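Local coordinates for lectin-like protein (Entamoeba histolytica HM-1:IMSS-A, PDB 5ZBT) that has no established function but, as the legume-lectin-like domain of an ERGIC-53-like membrane protein, may bind D-mannose, at residues V170-Y175 with I183-V188; E179-I184 with C195-D200. All blocks are in the same frame, centred on the assembly; numbering follows the deposited sequence.

How the contacts relate
From the N terminus, two successive antiparallel hairpins add strands to one side of a sheet: the chain runs out along 170-175, turns, and returns along 183-188; contact 1 closes this first hairpin. It then reverses again, and the returning strand brings 195-200 beside 179-184, closing the second hairpin as contact 2. The two loops overlap without nesting, because strand 181-188 serves both and Ile183 and Ile184 belong to each contact. Tyr175 CD1 lies 3.2 Å from Lys181 O, so the contacts also touch directly. Together they attach the outermost strand, 191-198, to the inner part of one sheet of the lectin sandwich.

Contact 1. Residues V170-Y175 with I183-V188; sequences VLRIKY and IIEIMV
The flat guanidinium of Arg172 meets Glu185 at its edge: carboxylate OE1 lies near the guanidinium plane, 3.2 Å from NE in a salt bridge, while the two planes are turned 67° apart. Obliquely placed to the same group is Met187 CB, 3.8 Å from NH2. A bend at chi3 (-36°) turns the end of the otherwise extended arginine chain, and its other nitrogens have partners too, NH1 in a salt bridge with Glu81 and NH2 in a hydrogen bond with Asn192 OD1. The second carboxylate oxygen, Glu185 OE2, faces the ammonium of Lys174 in a longer salt bridge, with NZ at 3.6 Å. A water completes this network by accepting from Lys174 NZ at 2.8 Å and donating to Glu185 OE1 at 2.9 Å. Since Asn192 ND2 also binds OE1, that oxygen is gripped from several directions, which probably favours the ionised carboxylate.

Beneath the polar groups runs the backbone ladder of an antiparallel hairpin, part of the two-sheet sandwich of the legume lectin fold. Three hydrogen-bonded pairs, Val170 with Met187, Arg172 with Glu185 and Lys174 with Ile183, each contribute two N-H to O bonds.

The face carrying Leu171, Ile173, Ile184 and Ile186 is buried and apolar. Leu171 CD1 packs against Ile184 CG2 at 3.8 Å, whereas Ile184 CD1 lies alongside Ile173 CG1 at 4.0 Å. Ile184 and Ile186 reach Val138 and Ile136 of strand 135-142 in the facing sheet, and Leu171 and Ile173 pack on Val100 of strand 97-103.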
loop_
_atom_site.group_PDB
_atom_site.type_symbol
_atom_site.label_atom_id
_atom_site.label_comp_id
_atom_site.label_asym_id
_atom_site.label_seq_id
_atom_site.Cartn_x
_atom_site.Cartn_y
_atom_site.Cartn_z
ATOM N N VAL A 170 1.626 -9.996 -4.870
ATOM C CA VAL A 170 0.660 -9.012 -5.332
ATOM C C VAL A 170 -0.343 -8.799 -4.209
ATOM O O VAL A 170 -1.063 -9.733 -3.825
ATOM C CB VAL A 170 -0.036 -9.467 -6.614
ATOM C CG1 VAL A 170 -1.020 -8.413 -7.100
ATOM C CG2 VAL A 170 1.018 -9.782 -7.676
ATOM N N LEU A 171 -0.369 -7.586 -3.656
ATOM C CA LEU A 171 -1.387 -7.203 -2.691
ATOM C C LEU A 171 -2.664 -6.834 -3.435
ATOM O O LEU A 171 -2.638 -6.001 -4.349
ATOM C CB LEU A 171 -0.887 -6.032 -1.838
ATOM C CG LEU A 171 -1.923 -5.316 -0.967
ATOM C CD1 LEU A 171 -2.377 -6.216 0.189
ATOM C CD2 LEU A 171 -1.376 -3.973 -0.438
ATOM N N ARG A 172 -3.781 -7.460 -3.062
ATOM C CA ARG A 172 -5.041 -7.271 -3.780
ATOM C C ARG A 172 -6.049 -6.566 -2.876
ATOM O O ARG A 172 -6.399 -7.078 -1.807
ATOM C CB ARG A 172 -5.598 -8.606 -4.288
ATOM C CG ARG A 172 -6.820 -8.471 -5.210
ATOM C CD ARG A 172 -7.450 -9.820 -5.622
ATOM N NE ARG A 172 -6.456 -10.875 -5.811
ATOM C CZ ARG A 172 -5.645 -10.968 -6.857
ATOM N NH1 ARG A 172 -5.717 -10.084 -7.848
ATOM N NH2 ARG A 172 -4.751 -11.941 -6.904
ATOM N N ILE A 173 -6.521 -5.402 -3.314
ATOM C CA ILE A 173 -7.470 -4.577 -2.572
ATOM C C ILE A 173 -8.745 -4.469 -3.406
ATOM O O ILE A 173 -8.739 -3.850 -4.476
ATOM C CB ILE A 173 -6.886 -3.189 -2.267
ATOM C CG1 ILE A 173 -5.669 -3.307 -1.346
ATOM C CG2 ILE A 173 -7.944 -2.257 -1.672
ATOM C CD1 ILE A 173 -4.694 -2.171 -1.508
ATOM N N LYS A 174 -9.836 -5.066 -2.924
ATOM C CA LYS A 174 -11.102 -5.112 -3.647
ATOM C C LYS A 174 -12.181 -4.426 -2.824
ATOM O O LYS A 174 -12.343 -4.729 -1.640
ATOM C CB LYS A 174 -11.539 -6.558 -3.920
ATOM C CG LYS A 174 -10.712 -7.334 -4.920
ATOM C CD LYS A 174 -11.491 -8.584 -5.391
ATOM C CE LYS A 174 -11.616 -9.643 -4.282
ATOM N NZ LYS A 174 -12.406 -10.863 -4.670
ATOM N N TYR A 175 -12.951 -3.547 -3.452
ATOM C CA TYR A 175 -14.070 -2.900 -2.779
ATOM C C TYR A 175 -15.321 -2.972 -3.648
ATOM O O TYR A 175 -15.299 -2.572 -4.817
ATOM C CB TYR A 175 -13.737 -1.449 -2.448
ATOM C CG TYR A 175 -14.824 -0.716 -1.677
ATOM C CD1 TYR A 175 -15.193 -1.126 -0.396
ATOM C CD2 TYR A 175 -15.465 0.402 -2.223
ATOM C CE1 TYR A 175 -16.164 -0.448 0.326
ATOM C CE2 TYR A 175 -16.442 1.097 -1.504
ATOM C CZ TYR A 175 -16.784 0.662 -0.233
ATOM O OH TYR A 175 -17.748 1.330 0.485
ATOM N N ILE A 183 -12.285 -6.185 0.647
ATOM C CA ILE A 183 -11.635 -7.487 0.706
ATOM C C ILE A 183 -10.162 -7.292 0.388
ATOM O O ILE A 183 -9.823 -6.660 -0.617
ATOM C CB ILE A 183 -12.279 -8.498 -0.266
ATOM C CG1 ILE A 183 -13.778 -8.625 0.033
ATOM C CG2 ILE A 183 -11.606 -9.851 -0.166
ATOM C CD1 ILE A 183 -14.485 -9.666 -0.799
ATOM N N ILE A 184 -9.297 -7.777 1.281
ATOM C CA ILE A 184 -7.851 -7.793 1.093
ATOM C C ILE A 184 -7.427 -9.236 0.879
ATOM O O ILE A 184 -7.763 -10.114 1.685
ATOM C CB ILE A 184 -7.098 -7.202 2.300
ATOM C CG1 ILE A 184 -7.728 -5.886 2.774
ATOM C CG2 ILE A 184 -5.631 -7.012 1.966
ATOM C CD1 ILE A 184 -7.653 -4.768 1.787
ATOM N N GLU A 185 -6.692 -9.477 -0.204
ATOM C CA GLU A 185 -6.068 -10.753 -0.488
ATOM C C GLU A 185 -4.623 -10.485 -0.855
ATOM O O GLU A 185 -4.247 -9.350 -1.151
ATOM C CB GLU A 185 -6.782 -11.490 -1.634
ATOM C CG GLU A 185 -8.210 -11.870 -1.286
ATOM C CD GLU A 185 -9.095 -12.101 -2.491
ATOM O OE1 GLU A 185 -8.604 -11.981 -3.642
ATOM O OE2 GLU A 185 -10.287 -12.419 -2.279
ATOM N N ILE A 186 -3.803 -11.526 -0.831
ATOM C CA ILE A 186 -2.435 -11.390 -1.311
ATOM C C ILE A 186 -2.053 -12.643 -2.087
ATOM O O ILE A 186 -2.295 -13.764 -1.634
ATOM C CB ILE A 186 -1.431 -11.087 -0.179
ATOM C CG1 ILE A 186 -0.069 -10.734 -0.793
ATOM C CG2 ILE A 186 -1.289 -12.245 0.777
ATOM C CD1 ILE A 186 0.737 -9.739 0.009
ATOM N N MET A 187 -1.513 -12.442 -3.287
ATOM C CA MET A 187 -1.088 -13.528 -4.162
ATOM C C MET A 187 0.390 -13.794 -3.912
ATOM O O MET A 187 1.243 -12.957 -4.226
ATOM C CB MET A 187 -1.348 -13.186 -5.632
ATOM C CG MET A 187 -1.236 -14.406 -6.573
ATOM S SD MET A 187 0.468 -15.027 -6.806
ATOM C CE MET A 187 1.273 -13.552 -7.423
ATOM N N VAL A 188 0.696 -14.969 -3.369
ATOM C CA VAL A 188 2.063 -15.363 -3.058
ATOM C C VAL A 188 2.319 -16.724 -3.680
ATOM O O VAL A 188 1.558 -17.666 -3.435
ATOM C CB VAL A 188 2.314 -15.414 -1.539
ATOM C CG1 VAL A 188 3.759 -15.797 -1.257
ATOM C CG2 VAL A 188 1.968 -14.080 -0.893
HETATM O O HOH W 1 -10.322 -12.213 -5.938
#

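Contact 2. Residues E179-I184 with C195-D200; sequences EKKLII and CITIED
Ile184 O is approached by two polar groups at a classic beta bulge, where Cys195 and Ile196 both face Ile184. It accepts the N-H of Ile196 at 3.2 Å, with the donor tilted 20° from the carbonyl plane. A water lies 2.9 Å from the same Ile184 O and accepts a hydrogen bond from Cys195 N, so it helps to bridge the strands at the bulge. Beyond the bulge the ladder is regular: Ile184 N donates to Ile196 O, and Leu182 and Ile198 exchange a reciprocal pair of hydrogen bonds.

On the inner face Leu182 and Ile198 lie side by side, the methyls CD2 and CD1 meeting at 4.0 Å. Lys181 and Glu199 also run alongside each other on the outer side. With CG anti to the backbone N (chi1 -155°), Lys181 lays its aliphatic part along the carboxylate, CG being 3.4 Å from Glu199 OE1, yet NZ remains 4.3 Å from OE2, beyond a salt bridge. Lys180, which with Lys181 makes a G1 beta bulge opposite the end of strand 170-176, sends its ammonium to a salt bridge with Asp202.

Strand 191-198 is the outermost of its sheet within the chain, with strand 181-188 as its neighbour there, while Ile196 and Ile198 press on Val138 of strand 135-142 across the sandwich. The disulfide from Cys195 to Cys157 fastens it to strand 153-158, at the border of the opposing sheet.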
loop_
_atom_site.group_PDB
_atom_site.type_symbol
_atom_site.label_atom_id
_atom_site.label_comp_id
_atom_site.label_asym_id
_atom_site.label_seq_id
_atom_site.Cartn_x
_atom_site.Cartn_y
_atom_site.Cartn_z
ATOM N N GLU A 179 -22.229 -3.226 -1.874
ATOM C CA GLU A 179 -22.203 -4.053 -0.675
ATOM C C GLU A 179 -21.450 -3.416 0.472
ATOM O O GLU A 179 -21.511 -3.943 1.589
ATOM C CB GLU A 179 -21.580 -5.407 -0.986
ATOM C CG GLU A 179 -22.169 -6.062 -2.214
ATOM C CD GLU A 179 -21.944 -7.561 -2.226
ATOM O OE1 GLU A 179 -21.866 -8.137 -3.339
ATOM O OE2 GLU A 179 -21.827 -8.163 -1.127
ATOM N N LYS A 180 -20.733 -2.319 0.226
ATOM C CA LYS A 180 -19.886 -1.691 1.243
ATOM C C LYS A 180 -18.943 -2.717 1.865
ATOM O O LYS A 180 -18.770 -2.792 3.088
ATOM C CB LYS A 180 -20.732 -0.984 2.304
ATOM C CG LYS A 180 -21.533 0.188 1.728
ATOM C CD LYS A 180 -22.017 1.129 2.815
ATOM C CE LYS A 180 -22.832 2.272 2.232
ATOM N NZ LYS A 180 -21.974 3.218 1.467
ATOM N N LYS A 181 -18.319 -3.513 1.000
ATOM C CA LYS A 181 -17.475 -4.622 1.412
ATOM C C LYS A 181 -16.070 -4.411 0.869
ATOM O O LYS A 181 -15.886 -4.243 -0.345
ATOM C CB LYS A 181 -18.041 -5.949 0.917
ATOM C CG LYS A 181 -17.623 -7.119 1.759
ATOM C CD LYS A 181 -17.539 -8.360 0.920
ATOM C CE LYS A 181 -18.689 -9.306 1.144
ATOM N NZ LYS A 181 -18.325 -10.665 0.593
ATOM N N LEU A 182 -15.091 -4.415 1.766
ATOM C CA LEU A 182 -13.685 -4.353 1.401
ATOM C C LEU A 182 -13.055 -5.723 1.623
ATOM O O LEU A 182 -13.276 -6.352 2.660
ATOM C CB LEU A 182 -12.962 -3.283 2.215
ATOM C CG LEU A 182 -11.465 -3.165 1.972
ATOM C CD1 LEU A 182 -11.233 -2.388 0.703
ATOM C CD2 LEU A 182 -10.792 -2.493 3.148
ATOM N N ILE A 183 -12.285 -6.185 0.647
ATOM C CA ILE A 183 -11.635 -7.487 0.706
ATOM C C ILE A 183 -10.162 -7.292 0.388
ATOM O O ILE A 183 -9.823 -6.660 -0.617
ATOM C CB ILE A 183 -12.279 -8.498 -0.266
ATOM C CG1 ILE A 183 -13.778 -8.625 0.033
ATOM C CG2 ILE A 183 -11.606 -9.851 -0.166
ATOM C CD1 ILE A 183 -14.485 -9.666 -0.799
ATOM N N ILE A 184 -9.297 -7.777 1.281
ATOM C CA ILE A 184 -7.851 -7.793 1.093
ATOM C C ILE A 184 -7.427 -9.236 0.879
ATOM O O ILE A 184 -7.763 -10.114 1.685
ATOM C CB ILE A 184 -7.098 -7.202 2.300
ATOM C CG1 ILE A 184 -7.728 -5.886 2.774
ATOM C CG2 ILE A 184 -5.631 -7.012 1.966
ATOM C CD1 ILE A 184 -7.653 -4.768 1.787
ATOM N N CYS A 195 -7.244 -12.889 3.371
ATOM C CA CYS A 195 -6.630 -12.150 4.467
ATOM C C CYS A 195 -7.689 -11.456 5.328
ATOM O O CYS A 195 -7.925 -11.850 6.473
ATOM C CB CYS A 195 -5.599 -11.162 3.903
ATOM S SG CYS A 195 -4.737 -10.149 5.119
ATOM N N ILE A 196 -8.372 -10.457 4.784
ATOM C CA ILE A 196 -9.312 -9.651 5.549
ATOM C C ILE A 196 -10.539 -9.378 4.686
ATOM O O ILE A 196 -10.430 -9.103 3.482
ATOM C CB ILE A 196 -8.651 -8.334 6.016
ATOM C CG1 ILE A 196 -7.681 -8.590 7.173
ATOM C CG2 ILE A 196 -9.696 -7.255 6.377
ATOM C CD1 ILE A 196 -6.651 -7.478 7.355
ATOM N N THR A 197 -11.710 -9.483 5.304
ATOM C CA THR A 197 -12.951 -8.970 4.744
ATOM C C THR A 197 -13.569 -8.033 5.767
ATOM O O THR A 197 -13.671 -8.390 6.946
ATOM C CB THR A 197 -13.932 -10.105 4.414
ATOM O OG1 THR A 197 -13.347 -10.964 3.438
ATOM C CG2 THR A 197 -15.214 -9.555 3.848
ATOM N N ILE A 198 -13.979 -6.846 5.327
ATOM C CA ILE A 198 -14.651 -5.875 6.184
ATOM C C ILE A 198 -16.008 -5.570 5.581
ATOM O O ILE A 198 -16.096 -5.067 4.448
ATOM C CB ILE A 198 -13.844 -4.576 6.344
ATOM C CG1 ILE A 198 -12.396 -4.871 6.722
ATOM C CG2 ILE A 198 -14.495 -3.675 7.400
ATOM C CD1 ILE A 198 -11.581 -3.637 6.860
ATOM N N GLU A 199 -17.061 -5.841 6.339
ATOM C CA GLU A 199 -18.400 -5.481 5.902
ATOM C C GLU A 199 -18.756 -4.067 6.358
ATOM O O GLU A 199 -18.145 -3.505 7.273
ATOM C CB GLU A 199 -19.421 -6.481 6.434
ATOM C CG GLU A 199 -18.964 -7.910 6.324
ATOM C CD GLU A 199 -19.285 -8.526 4.976
ATOM O OE1 GLU A 199 -19.954 -7.857 4.152
ATOM O OE2 GLU A 199 -18.860 -9.683 4.744
ATOM N N ASP A 200 -19.741 -3.487 5.678
ATOM C CA ASP A 200 -20.309 -2.185 6.042
ATOM C C ASP A 200 -19.223 -1.123 6.285
ATOM O O ASP A 200 -19.239 -0.377 7.266
ATOM C CB ASP A 200 -21.239 -2.325 7.255
ATOM C CG ASP A 200 -22.090 -1.094 7.475
ATOM O OD1 ASP A 200 -22.783 -0.668 6.520
ATOM O OD2 ASP A 200 -22.061 -0.546 8.603
HETATM O O HOH W 2 -22.158 -8.221 1.735
HETATM O O HOH W 3 -9.805 -12.061 2.257
#